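Local coordinates for protein Phi class glutathione transferase GSTF1 (Populus tremula x Populus tremuloides, PDB 4RI6) that probably catalyses the transfer of glutathione onto electrophilic halogenated compounds, giving S-substituted glutathione and a halide ion in detoxification, at residues S17-L20 and A21-E25; P57-D61 and E62-L66; R70-C73 and R74-D78; D116-H119 and D120-S124; A165-S168 and H169-N172. One frame throughout, in Å; residues are numbered along the deposited sequence. Where two conformers were deposited one is given.

Contact 1: residues S17-L20 and A21-E25; sequences SRVL and ATLIE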
loop_
_atom_site.group_PDB
_atom_site.type_symbol
_atom_site.label_atom_id
_atom_site.label_comp_id
_atom_site.label_asym_id
_atom_site.label_seq_id
_atom_site.Cartn_x
_atom_site.Cartn_y
_atom_site.Cartn_z
ATOM N N SER A 17 14.344 6.705 2.889
ATOM C CA SER A 17 14.074 7.964 3.583
ATOM C C SER A 17 12.829 7.889 4.458
ATOM O O SER A 17 12.790 8.451 5.553
ATOM C CB SER A 17 13.928 9.114 2.571
ATOM O OG SER A 17 15.193 9.472 2.038
ATOM N N ARG A 18 11.813 7.196 3.969
ATOM C CA ARG A 18 10.598 6.968 4.734
ATOM C C ARG A 18 10.928 6.252 6.037
ATOM O O ARG A 18 10.459 6.632 7.106
ATOM C CB ARG A 18 9.596 6.160 3.906
ATOM C CG ARG A 18 8.310 5.836 4.637
ATOM C CD ARG A 18 7.318 5.037 3.772
ATOM N NE ARG A 18 6.881 5.892 2.689
ATOM C CZ ARG A 18 7.305 5.842 1.436
ATOM N NH1 ARG A 18 8.161 4.911 1.027
ATOM N NH2 ARG A 18 6.858 6.745 0.587
ATOM N N VAL A 19 11.760 5.226 5.958
ATOM C CA VAL A 19 12.110 4.491 7.160
ATOM C C VAL A 19 12.972 5.336 8.108
ATOM O O VAL A 19 12.758 5.331 9.325
ATOM C CB VAL A 19 12.825 3.167 6.798
ATOM C CG1 VAL A 19 13.389 2.487 8.027
ATOM C CG2 VAL A 19 11.867 2.239 6.093
ATOM N N LEU A 20 13.942 6.060 7.555
ATOM C CA LEU A 20 14.830 6.872 8.373
ATOM C C LEU A 20 14.066 7.927 9.137
ATOM O O LEU A 20 14.320 8.156 10.319
ATOM C CB LEU A 20 15.913 7.539 7.518
ATOM C CG LEU A 20 16.924 6.607 6.860
ATOM C CD1 LEU A 20 17.917 7.397 6.039
ATOM C CD2 LEU A 20 17.675 5.808 7.911
ATOM N N ALA A 21 13.130 8.587 8.465
ATOM C CA ALA A 21 12.355 9.622 9.113
ATOM C C ALA A 21 11.552 9.024 10.264
ATOM O O ALA A 21 11.422 9.647 11.325
ATOM C CB ALA A 21 11.443 10.307 8.114
ATOM N N THR A 22 11.020 7.821 10.057
ATOM C CA THR A 22 10.263 7.140 11.095
ATOM C C THR A 22 11.129 6.778 12.293
ATOM O O THR A 22 10.743 7.027 13.432
ATOM C CB THR A 22 9.588 5.880 10.521
ATOM O OG1 THR A 22 8.720 6.283 9.455
ATOM C CG2 THR A 22 8.793 5.131 11.595
ATOM N N LEU A 23 12.303 6.212 12.038
ATOM C CA LEU A 23 13.221 5.873 13.111
ATOM C C LEU A 23 13.536 7.104 13.946
ATOM O O LEU A 23 13.574 7.044 15.168
ATOM C CB LEU A 23 14.503 5.265 12.542
ATOM C CG LEU A 23 14.321 3.863 11.962
ATOM C CD1 LEU A 23 15.485 3.494 11.084
ATOM C CD2 LEU A 23 14.177 2.870 13.093
ATOM N N ILE A 24 13.751 8.231 13.279
ATOM C CA ILE A 24 14.150 9.449 13.977
ATOM C C ILE A 24 12.980 10.014 14.798
ATOM O O ILE A 24 13.160 10.387 15.956
ATOM C CB ILE A 24 14.677 10.493 12.990
ATOM C CG1 ILE A 24 16.000 10.012 12.385
ATOM C CG2 ILE A 24 14.887 11.824 13.693
ATOM C CD1 ILE A 24 16.435 10.766 11.134
ATOM N N GLU A 25 11.781 10.038 14.214
ATOM C CA GLU A 25 10.585 10.399 14.958
ATOM C C GLU A 25 10.399 9.514 16.173
ATOM O O GLU A 25 9.977 9.984 17.231
ATOM C CB GLU A 25 9.346 10.299 14.064
ATOM C CG GLU A 25 9.233 11.411 13.020
ATOM C CD GLU A 25 8.703 12.741 13.567
ATOM O OE1 GLU A 25 8.014 12.752 14.610
ATOM O OE2 GLU A 25 8.963 13.781 12.925
#

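Contact 2: residues P57-D61 and E62-L66; sequences PAFKD and ESITL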
loop_
_atom_site.group_PDB
_atom_site.type_symbol
_atom_site.label_atom_id
_atom_site.label_comp_id
_atom_site.label_asym_id
_atom_site.label_seq_id
_atom_site.Cartn_x
_atom_site.Cartn_y
_atom_site.Cartn_z
ATOM N N PRO A 57 14.335 -0.340 1.141
ATOM C CA PRO A 57 15.191 -0.848 2.205
ATOM C C PRO A 57 14.873 -2.254 2.663
ATOM O O PRO A 57 13.844 -2.825 2.315
ATOM C CB PRO A 57 14.905 0.131 3.344
ATOM C CG PRO A 57 13.482 0.400 3.193
ATOM C CD PRO A 57 13.246 0.493 1.702
ATOM N N ALA A 58 15.779 -2.786 3.471
ATOM C CA ALA A 58 15.487 -3.924 4.331
ATOM C C ALA A 58 15.800 -3.526 5.768
ATOM O O ALA A 58 16.586 -2.600 6.018
ATOM C CB ALA A 58 16.280 -5.155 3.906
ATOM N N PHE A 59 15.192 -4.240 6.703
ATOM C CA PHE A 59 15.278 -3.961 8.117
ATOM C C PHE A 59 15.638 -5.245 8.861
ATOM O O PHE A 59 15.080 -6.307 8.551
ATOM C CB PHE A 59 13.933 -3.414 8.609
ATOM C CG PHE A 59 13.810 -3.361 10.095
ATOM C CD1 PHE A 59 13.523 -4.492 10.828
ATOM C CD2 PHE A 59 13.956 -2.158 10.766
ATOM C CE1 PHE A 59 13.426 -4.436 12.205
ATOM C CE2 PHE A 59 13.836 -2.092 12.132
ATOM C CZ PHE A 59 13.569 -3.230 12.856
ATOM N N LYS A 60 16.551 -5.150 9.835
ATOM C CA LYS A 60 16.826 -6.240 10.774
ATOM C C LYS A 60 16.902 -5.731 12.209
ATOM O O LYS A 60 17.496 -4.692 12.471
ATOM C CB LYS A 60 18.156 -6.955 10.462
ATOM C CG LYS A 60 18.292 -7.604 9.101
ATOM C CD LYS A 60 19.623 -8.363 9.042
ATOM C CE LYS A 60 19.884 -8.984 7.683
ATOM N NZ LYS A 60 21.159 -9.729 7.675
ATOM N N ASP A 61 16.298 -6.464 13.137
ATOM C CA ASP A 61 16.653 -6.343 14.543
ATOM C C ASP A 61 16.839 -7.757 15.119
ATOM O O ASP A 61 16.878 -8.722 14.358
ATOM C CB ASP A 61 15.618 -5.495 15.323
ATOM C CG ASP A 61 14.238 -6.133 15.424
ATOM O OD1 ASP A 61 14.066 -7.341 15.134
ATOM O OD2 ASP A 61 13.301 -5.415 15.835
ATOM N N GLU A 62 16.973 -7.877 16.439
ATOM C CA GLU A 62 17.260 -9.173 17.057
ATOM C C GLU A 62 16.134 -10.173 16.748
ATOM O O GLU A 62 16.358 -11.387 16.740
ATOM C CB GLU A 62 17.462 -9.027 18.584
ATOM C CG GLU A 62 18.471 -7.933 19.002
ATOM C CD GLU A 62 19.184 -8.195 20.349
ATOM O OE1 GLU A 62 20.428 -8.002 20.411
ATOM O OE2 GLU A 62 18.512 -8.574 21.344
ATOM N N SER A 63 14.943 -9.661 16.442
ATOM C CA SER A 63 13.735 -10.491 16.400
ATOM C C SER A 63 13.245 -10.847 15.000
ATOM O O SER A 63 12.621 -11.892 14.812
ATOM C CB SER A 63 12.601 -9.779 17.147
ATOM O OG SER A 63 12.919 -9.649 18.519
ATOM N N ILE A 64 13.500 -9.977 14.028
ATOM C CA ILE A 64 12.863 -10.107 12.718
ATOM C C ILE A 64 13.638 -9.368 11.621
ATOM O O ILE A 64 14.302 -8.345 11.876
ATOM C CB ILE A 64 11.397 -9.591 12.788
ATOM C CG1 ILE A 64 10.569 -10.042 11.588
ATOM C CG2 ILE A 64 11.347 -8.080 12.908
ATOM C CD1 ILE A 64 9.038 -9.965 11.834
ATOM N N THR A 65 13.548 -9.911 10.409
ATOM C CA THR A 65 13.982 -9.247 9.186
ATOM C C THR A 65 12.729 -8.884 8.380
ATOM O O THR A 65 11.851 -9.728 8.169
ATOM C CB THR A 65 14.924 -10.142 8.363
ATOM O OG1 THR A 65 16.129 -10.377 9.104
ATOM C CG2 THR A 65 15.293 -9.501 7.030
ATOM N N LEU A 66 12.645 -7.630 7.932
ATOM C CA LEU A 66 11.460 -7.119 7.241
ATOM C C LEU A 66 11.849 -6.357 5.992
ATOM O O LEU A 66 12.899 -5.727 5.963
ATOM C CB LEU A 66 10.659 -6.189 8.163
ATOM C CG LEU A 66 9.905 -6.832 9.328
ATOM C CD1 LEU A 66 9.341 -5.766 10.225
ATOM C CD2 LEU A 66 8.802 -7.744 8.835
HETATM O O HOH W 1 16.583 -10.591 11.767
#

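Contact 3: residues R70-C73 and R74-D78; sequences RAIC and RYICD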
loop_
_atom_site.group_PDB
_atom_site.type_symbol
_atom_site.label_atom_id
_atom_site.label_comp_id
_atom_site.label_asym_id
_atom_site.label_seq_id
_atom_site.Cartn_x
_atom_site.Cartn_y
_atom_site.Cartn_z
ATOM N N ARG A 70 6.708 0.665 4.239
ATOM C CA ARG A 70 5.580 0.977 5.098
ATOM C C ARG A 70 5.349 -0.125 6.138
ATOM O O ARG A 70 4.901 0.169 7.235
ATOM C CB ARG A 70 4.326 1.240 4.270
ATOM C CG ARG A 70 4.439 2.489 3.430
ATOM C CD ARG A 70 3.356 2.589 2.381
ATOM N NE ARG A 70 3.624 3.683 1.427
ATOM C CZ ARG A 70 4.438 3.587 0.379
ATOM N NH1 ARG A 70 5.080 2.451 0.105
ATOM N NH2 ARG A 70 4.599 4.624 -0.421
ATOM N N ALA A 71 5.676 -1.378 5.802
ATOM C CA ALA A 71 5.600 -2.483 6.764
ATOM C C ALA A 71 6.661 -2.326 7.842
ATOM O O ALA A 71 6.404 -2.490 9.032
ATOM C CB ALA A 71 5.754 -3.848 6.053
ATOM N N ILE A 72 7.859 -1.974 7.412
ATOM C CA ILE A 72 8.935 -1.697 8.355
ATOM C C ILE A 72 8.513 -0.584 9.329
ATOM O O ILE A 72 8.733 -0.681 10.535
ATOM C CB ILE A 72 10.227 -1.304 7.608
ATOM C CG1 ILE A 72 10.743 -2.510 6.811
ATOM C CG2 ILE A 72 11.304 -0.820 8.588
ATOM C CD1 ILE A 72 11.823 -2.197 5.826
ATOM N N CYS A 73 7.883 0.460 8.804
ATOM C CA CYS A 73 7.530 1.600 9.639
ATOM C C CYS A 73 6.414 1.244 10.607
ATOM O O CYS A 73 6.428 1.686 11.749
ATOM C CB CYS A 73 7.131 2.790 8.774
ATOM S SG CYS A 73 8.526 3.531 7.887
ATOM N N ARG A 74 5.451 0.429 10.174
ATOM C CA ARG A 74 4.407 0.028 11.099
ATOM C C ARG A 74 4.992 -0.816 12.233
ATOM O O ARG A 74 4.587 -0.695 13.377
ATOM C CB ARG A 74 3.283 -0.735 10.382
ATOM C CG ARG A 74 2.249 0.204 9.803
ATOM C CD ARG A 74 0.993 -0.485 9.309
ATOM N NE ARG A 74 1.260 -1.222 8.107
ATOM C CZ ARG A 74 1.091 -0.769 6.865
ATOM N NH1 ARG A 74 0.610 0.426 6.596
ATOM N NH2 ARG A 74 1.390 -1.549 5.865
ATOM N N TYR A 75 5.946 -1.675 11.915
ATOM C CA TYR A 75 6.584 -2.490 12.945
ATOM C C TYR A 75 7.308 -1.601 13.949
ATOM O O TYR A 75 7.182 -1.776 15.156
ATOM C CB TYR A 75 7.560 -3.482 12.321
ATOM C CG TYR A 75 8.417 -4.199 13.329
ATOM C CD1 TYR A 75 7.865 -5.159 14.171
ATOM C CD2 TYR A 75 9.774 -3.917 13.447
ATOM C CE1 TYR A 75 8.621 -5.818 15.078
ATOM C CE2 TYR A 75 10.548 -4.572 14.369
ATOM C CZ TYR A 75 9.961 -5.521 15.186
ATOM O OH TYR A 75 10.711 -6.206 16.110
ATOM N N ILE A 76 8.055 -0.632 13.437
ATOM C CA ILE A 76 8.786 0.296 14.291
ATOM C C ILE A 76 7.816 1.014 15.230
ATOM O O ILE A 76 8.047 1.117 16.434
ATOM C CB ILE A 76 9.573 1.314 13.433
ATOM C CG1 ILE A 76 10.741 0.633 12.727
ATOM C CG2 ILE A 76 10.097 2.474 14.287
ATOM C CD1 ILE A 76 11.375 1.448 11.623
ATOM N N CYS A 77 6.716 1.502 14.677
ATOM C CA CYS A 77 5.738 2.219 15.475
ATOM C C CYS A 77 5.078 1.307 16.526
ATOM O O CYS A 77 4.773 1.744 17.645
ATOM C CB CYS A 77 4.701 2.865 14.552
ATOM S SG CYS A 77 5.355 4.294 13.616
ATOM N N ASP A 78 4.898 0.038 16.180
ATOM C CA ASP A 78 4.317 -0.932 17.099
ATOM C C ASP A 78 5.295 -1.295 18.221
ATOM O O ASP A 78 4.977 -1.194 19.413
ATOM C CB ASP A 78 3.920 -2.187 16.316
ATOM C CG ASP A 78 2.825 -2.990 16.991
ATOM O OD1 ASP A 78 2.591 -2.808 18.201
ATOM O OD2 ASP A 78 2.211 -3.833 16.299
#

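Contact 4: residues D116-H119 and D120-S124; sequences DLVH and DLLFS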
loop_
_atom_site.group_PDB
_atom_site.type_symbol
_atom_site.label_atom_id
_atom_site.label_comp_id
_atom_site.label_asym_id
_atom_site.label_seq_id
_atom_site.Cartn_x
_atom_site.Cartn_y
_atom_site.Cartn_z
ATOM N N ASP A 116 6.589 7.810 -10.020
ATOM C CA ASP A 116 6.985 7.674 -11.418
ATOM C C ASP A 116 7.598 8.969 -11.946
ATOM O O ASP A 116 8.537 8.932 -12.738
ATOM C CB ASP A 116 5.796 7.273 -12.293
ATOM C CG ASP A 116 5.337 5.860 -12.046
ATOM O OD1 ASP A 116 6.067 5.089 -11.380
ATOM O OD2 ASP A 116 4.234 5.524 -12.530
ATOM N N LEU A 117 7.034 10.111 -11.545
ATOM C CA LEU A 117 7.632 11.394 -11.893
ATOM C C LEU A 117 9.049 11.513 -11.319
ATOM O O LEU A 117 9.981 11.878 -12.033
ATOM C CB LEU A 117 6.751 12.543 -11.394
ATOM C CG LEU A 117 5.473 12.816 -12.182
ATOM C CD1 LEU A 117 4.589 13.780 -11.384
ATOM C CD2 LEU A 117 5.816 13.390 -13.559
ATOM N N VAL A 118 9.209 11.207 -10.038
ATOM C CA VAL A 118 10.534 11.270 -9.418
ATOM C C VAL A 118 11.514 10.382 -10.164
ATOM O O VAL A 118 12.653 10.798 -10.447
ATOM C CB VAL A 118 10.479 10.884 -7.923
ATOM C CG1 VAL A 118 11.885 10.685 -7.351
ATOM C CG2 VAL A 118 9.737 11.946 -7.149
ATOM N N HIS A 119 11.089 9.167 -10.500
ATOM C CA HIS A 119 11.985 8.262 -11.186
ATOM C C HIS A 119 12.358 8.779 -12.576
ATOM O O HIS A 119 13.530 8.834 -12.928
ATOM C CB HIS A 119 11.392 6.863 -11.312
ATOM C CG HIS A 119 12.316 5.932 -12.010
ATOM N ND1 HIS A 119 12.237 5.677 -13.358
ATOM C CD2 HIS A 119 13.429 5.306 -11.568
ATOM C CE1 HIS A 119 13.217 4.863 -13.704
ATOM N NE2 HIS A 119 13.960 4.630 -12.636
ATOM N N ASP A 120 11.371 9.191 -13.363
ATOM C CA ASP A 120 11.655 9.569 -14.739
ATOM C C ASP A 120 12.482 10.842 -14.825
ATOM O O ASP A 120 13.306 10.981 -15.722
ATOM C CB ASP A 120 10.364 9.725 -15.524
ATOM C CG ASP A 120 9.674 8.392 -15.769
ATOM O OD1 ASP A 120 10.312 7.329 -15.565
ATOM O OD2 ASP A 120 8.495 8.396 -16.168
ATOM N N LEU A 121 12.272 11.758 -13.878
ATOM C CA LEU A 121 12.963 13.039 -13.904
ATOM C C LEU A 121 14.318 13.060 -13.216
ATOM O O LEU A 121 15.145 13.905 -13.553
ATOM C CB LEU A 121 12.098 14.125 -13.262
ATOM C CG LEU A 121 10.791 14.424 -13.977
ATOM C CD1 LEU A 121 9.917 15.276 -13.106
ATOM C CD2 LEU A 121 11.099 15.133 -15.276
ATOM N N LEU A 122 14.545 12.160 -12.263
ATOM C CA LEU A 122 15.750 12.215 -11.435
ATOM C C LEU A 122 16.595 10.951 -11.385
ATOM O O LEU A 122 17.771 11.034 -11.000
ATOM C CB LEU A 122 15.369 12.587 -10.007
ATOM C CG LEU A 122 14.707 13.963 -9.888
ATOM C CD1 LEU A 122 14.156 14.155 -8.494
ATOM C CD2 LEU A 122 15.674 15.074 -10.240
ATOM N N PHE A 123 16.007 9.801 -11.734
ATOM C CA PHE A 123 16.689 8.519 -11.583
ATOM C C PHE A 123 16.529 7.586 -12.758
ATOM O O PHE A 123 16.531 6.384 -12.575
ATOM C CB PHE A 123 16.200 7.810 -10.331
ATOM C CG PHE A 123 16.440 8.578 -9.088
ATOM C CD1 PHE A 123 17.717 8.640 -8.544
ATOM C CD2 PHE A 123 15.409 9.278 -8.481
ATOM C CE1 PHE A 123 17.950 9.358 -7.407
ATOM C CE2 PHE A 123 15.643 10.017 -7.346
ATOM C CZ PHE A 123 16.917 10.059 -6.806
ATOM N N SER A 124 16.382 8.126 -13.955
ATOM C CA SER A 124 16.225 7.307 -15.142
ATOM C C SER A 124 17.493 7.331 -15.980
ATOM O O SER A 124 18.208 8.326 -15.981
ATOM C CB SER A 124 15.052 7.795 -15.974
ATOM O OG SER A 124 14.857 6.922 -17.069
#

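Contact 5: residues A165-S168 and H169-N172; sequences ADLS and HLPN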
loop_
_atom_site.group_PDB
_atom_site.type_symbol
_atom_site.label_atom_id
_atom_site.label_comp_id
_atom_site.label_asym_id
_atom_site.label_seq_id
_atom_site.Cartn_x
_atom_site.Cartn_y
_atom_site.Cartn_z
ATOM N N ALA A 165 0.891 9.190 8.066
ATOM C CA ALA A 165 0.297 9.497 6.768
ATOM C C ALA A 165 1.011 10.670 6.123
ATOM O O ALA A 165 1.339 10.622 4.941
ATOM C CB ALA A 165 -1.170 9.778 6.894
ATOM N N ASP A 166 1.254 11.728 6.888
ATOM C CA ASP A 166 1.980 12.882 6.347
ATOM C C ASP A 166 3.423 12.513 6.036
ATOM O O ASP A 166 3.943 12.827 4.959
ATOM C CB ASP A 166 1.928 14.049 7.319
ATOM C CG ASP A 166 0.524 14.336 7.781
ATOM O OD1 ASP A 166 -0.275 14.885 6.990
ATOM O OD2 ASP A 166 0.229 14.014 8.945
ATOM N N LEU A 167 4.054 11.814 6.979
ATOM C CA LEU A 167 5.446 11.411 6.846
ATOM C C LEU A 167 5.663 10.661 5.546
ATOM O O LEU A 167 6.622 10.927 4.822
ATOM C CB LEU A 167 5.876 10.570 8.054
ATOM C CG LEU A 167 7.348 10.193 8.174
ATOM C CD1 LEU A 167 7.675 9.840 9.619
ATOM C CD2 LEU A 167 7.720 9.029 7.238
ATOM N N SER A 168 4.729 9.783 5.208
ATOM C CA SER A 168 4.922 8.918 4.068
ATOM C C SER A 168 4.939 9.686 2.732
ATOM O O SER A 168 5.474 9.161 1.736
ATOM C CB SER A 168 3.826 7.830 4.079
ATOM O OG SER A 168 4.188 6.711 3.308
ATOM N N HIS A 169 4.386 10.912 2.724
ATOM C CA HIS A 169 4.398 11.778 1.537
ATOM C C HIS A 169 5.698 12.569 1.358
ATOM O O HIS A 169 5.957 13.106 0.284
ATOM C CB HIS A 169 3.240 12.769 1.574
ATOM C CG HIS A 169 1.903 12.153 1.370
ATOM N ND1 HIS A 169 1.245 11.427 2.347
ATOM C CD2 HIS A 169 1.096 12.131 0.281
ATOM C CE1 HIS A 169 0.099 10.981 1.860
ATOM N NE2 HIS A 169 -0.015 11.390 0.609
ATOM N N LEU A 170 6.503 12.643 2.408
ATOM C CA LEU A 170 7.703 13.462 2.358
ATOM C C LEU A 170 8.696 13.039 1.259
ATOM O O LEU A 170 9.215 13.907 0.559
ATOM C CB LEU A 170 8.402 13.464 3.723
ATOM C CG LEU A 170 7.721 14.341 4.778
ATOM C CD1 LEU A 170 8.251 14.057 6.185
ATOM C CD2 LEU A 170 7.892 15.817 4.441
ATOM N N PRO A 171 8.963 11.726 1.083
ATOM C CA PRO A 171 10.067 11.427 0.147
ATOM C C PRO A 171 9.801 11.831 -1.309
ATOM O O PRO A 171 10.656 12.471 -1.926
ATOM C CB PRO A 171 10.237 9.912 0.287
ATOM C CG PRO A 171 9.771 9.626 1.690
ATOM C CD PRO A 171 8.601 10.550 1.896
ATOM N N ASN A 172 8.638 11.496 -1.857
ATOM C CA ASN A 172 8.371 11.880 -3.236
ATOM C C ASN A 172 8.071 13.365 -3.328
ATOM O O ASN A 172 8.470 14.030 -4.283
ATOM C CB ASN A 172 7.225 11.071 -3.837
ATOM C CG ASN A 172 7.643 9.664 -4.187
ATOM O OD1 ASN A 172 8.828 9.373 -4.317
ATOM N ND2 ASN A 172 6.676 8.789 -4.362
HETATM O O HOH W 2 6.486 9.779 -0.816
#

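Contact 1: residues S17-L20 and A21-E25
Thr22 approaches the Arg18 carbonyl from both sides of its plane, each donor tilted under 30° from it: the hydroxyl bonds to Arg18 O on one side, the backbone N-H on the other. Thr22 OG1 donates to Arg18 O at 2.9 Å, while Thr22 N lies 3.2 Å from the same oxygen, so the helical bond and the side-chain bond bracket it. What lets the hydroxyl fold back along the helix is its place beside the backbone N of Thr22 (chi1 -59°), which turns methyl CG2 the other way. With a valine here, this buried carbonyl would probably lose its second donor and face a methyl group where the hydroxyl now sits. One residue on, Val19 and Leu23 lie alongside each other and point the same way, Val19 CG1 meeting Leu23 CD1 at 3.8 Å. Leu23 N also bonds to Val19 O at 2.9 Å. Ile24 CG1 folds back to within 3.2 Å of Leu20 O. Neighbouring helices cover the contact: Thr22 packs on Cys73 and Leu167, and Leu20 on Val208. The far end of Arg18 is held by hydrogen bonds to Ser168 and to glutathione-binding Ser69. Helix 14-25 connects strands 5-8 and 30-33 in a beta-alpha-beta unit, the unit that opens the thioredoxin-like glutathione-binding domain.

Contact 2: residues P57-D61 and E62-L66
Phe59 and Leu66 turn their side chains to one face of a short antiparallel beta hairpin, Lys60 and Thr65 to the other. The hairpin joins strands 58-60 and 65-67 at the edge of the thioredoxin-like sheet. Phe59 and Leu66 form the hydrogen-bonded pair, Phe59 N to Leu66 O and Leu66 N to Phe59 O both measuring 2.8 Å. The Phe59 ring, its CG anti to the backbone N (chi1 168°), rests obliquely against Leu66, CD1 lying 4.3 Å from Leu66 CB, and meets Ile64 CG2. On the far face Lys60 and Thr65 run side by side, Lys60 CG being 3.5 Å from Thr65 OG1. Asp61 N closes the bend on Ile64 O at 3.0 Å, and the Asp61 carboxylate makes an Asx turn. Its OD1 accepts Ser63 N from above the carboxylate plane at 2.8 Å and Ile64 N nearly in line with the C-O bond at 2.9 Å. OD2 lies at the edge of the Phe59 ring and forms a hydrogen bond with Tyr75 OH and a salt bridge with Lys79. Leu94 of the second subunit packs on Ser63 and Ile64. A water joins the two arms, 2.7 Å from Thr65 OG1 and donating to Asp61 O at 3.2 Å.

Contact 3: residues R70-C73 and R74-D78
Cys77 N donates to Cys73 O at 2.9 Å, a nearly straight helical bond (163° at the hydrogen). The same pattern binds Arg74, Tyr75 and Ile76 to the turn before. The Arg74 chain bends at chi3 (-72°) and doubles back, laying one face of the guanidinium over Arg70 O, which stands 3.9 Å above the plane at its centre. That oxygen already accepts Arg74 N at 3.0 Å, and a positive group over it probably adds electrostatic stabilisation. The folded guanidinium is also gripped across the dimer by Glu104 and Asp100 of the second subunit, which should offset the closeness of Arg74 to its counterpart Arg74 of that subunit. On another side of the helix Ile72 and Ile76 cross at a slant, Ile72 CG2 touching Ile76 CD1 at 3.8 Å, while Ile76 CG1 comes to 3.3 Å from Ile72 O. Tyr75 brings CB to 3.5 Å from Ile72 O, its ring pointing away from the helix to the hairpin, where it meets Phe59 and its OH bonds to Asp61. The Arg70 side chain leads away from the Arg74 side, to a salt bridge with Asp106 and to bound glutathione. Helix 69-79 therefore lies against helix 14-25 through Ile72, Cys73 and Ile76, against strand 65-67 through Ile72 and Tyr75, and against the second subunit through Arg74.

Contact 4: residues D116-H119 and D120-S124
Helix 93-122 ends at Leu122: Leu122 N still reaches Val118 O at 3.0 Å but with a bent bond (135° at the hydrogen), Phe123 N holds His119 O at 2.9 Å, and from Phe123 on the chain leaves helical geometry. With CG anti to the backbone N (chi1 -180°), the His119 ring stands out from the helix, where the departing chain at Phe123 and Ser124 crosses one face, Phe123 C sitting 3.8 Å above it and displaced toward the rim. At the ring edge, ND1 gives a weak hydrogen bond of 3.4 Å to Asp120 OD1, the imidazole and carboxylate planes being turned steeply to each other (67°). With an alanine in place of Asp120, ND1 would probably lose this weak acceptor and the ring be somewhat less fixed in its rotation about CB-CG. The apolar side is made by Val118 and Phe123, which lie alongside each other, Val118 CG1 meeting CE2 in the plane of the Phe123 ring at 3.8 Å. The Phe123 ring then stacks edge-to-face with Tyr175 of helix 164-179 and borders a bound buffer molecule, with glutathione farther off. Chemically, a carboxylate near a helix C terminus, where the helix dipole is expected to be unfavourable to it, probably gains from the imidazole N-H beside it, though a bond this long can contribute little.

Contact 5: residues A165-S168 and H169-N172
Ala165 O is reached by the side chain of His169: ND1 donates to it at 2.7 Å, with the oxygen practically in the imidazole plane. The setting is a helix kinked at a proline, in helix 164-179 of the all-helical C-terminal domain. CG of His169 lies beside its backbone N (chi1 -70°), which brings the ring back over the preceding turn, and ND1 takes the acceptor that a helical N-H would normally use. The backbone N of His169 bonds one residue nearer, to Asp166 O at 3.0 Å, and Leu170 N likewise to Leu167 O at 3.0 Å. In both cases the donor stands well above the carbonyl plane, as expected of a tightened, 3-10-like turn. Pro171 has no N-H to offer, and its CD sits 3.4 Å from Ser168 O. Leu167 and Leu170 meet loosely on the apolar side. A second shell fixes these groups. Tyr147 bonds to NE2, and the rings of Phe110 and Tyr147 pack against the imidazole. Ser168 OG bonds to Asp106, and Asp166 bonds to Trp195. Asp166 also accepts Ser163 N, and the Ser163 hydroxyl bonds to Ala165 N, an arrangement resembling the N-capping box known at this helix in glutathione transferases. Where the proline breaks the backbone pattern, a water repairs it, donating to Ser168 O at 2.8 Å and accepting from Asn172 N at 2.9 Å.

Every contact lies within one helix or one hairpin, so the five follow in series along the chain, and none nests in or crosses another. Contact 1 comes first, on helix 14-25. The hairpin of contact 2 closes the short turn between strands 58-60 and 65-67 and leads directly into the helix of contact 3. These three interlock in the N-terminal domain: Val19 on Pro57, Leu23 on Ile76, Leu66 on Tyr75. Contacts 4 and 5 belong to the C-terminal domain and touch where Val118 meets Asn172. Contact 5 ties the domains together, Leu167 packing on Arg18 O, whereas contact 4 lies about 22 Å, centre to centre, from contact 1.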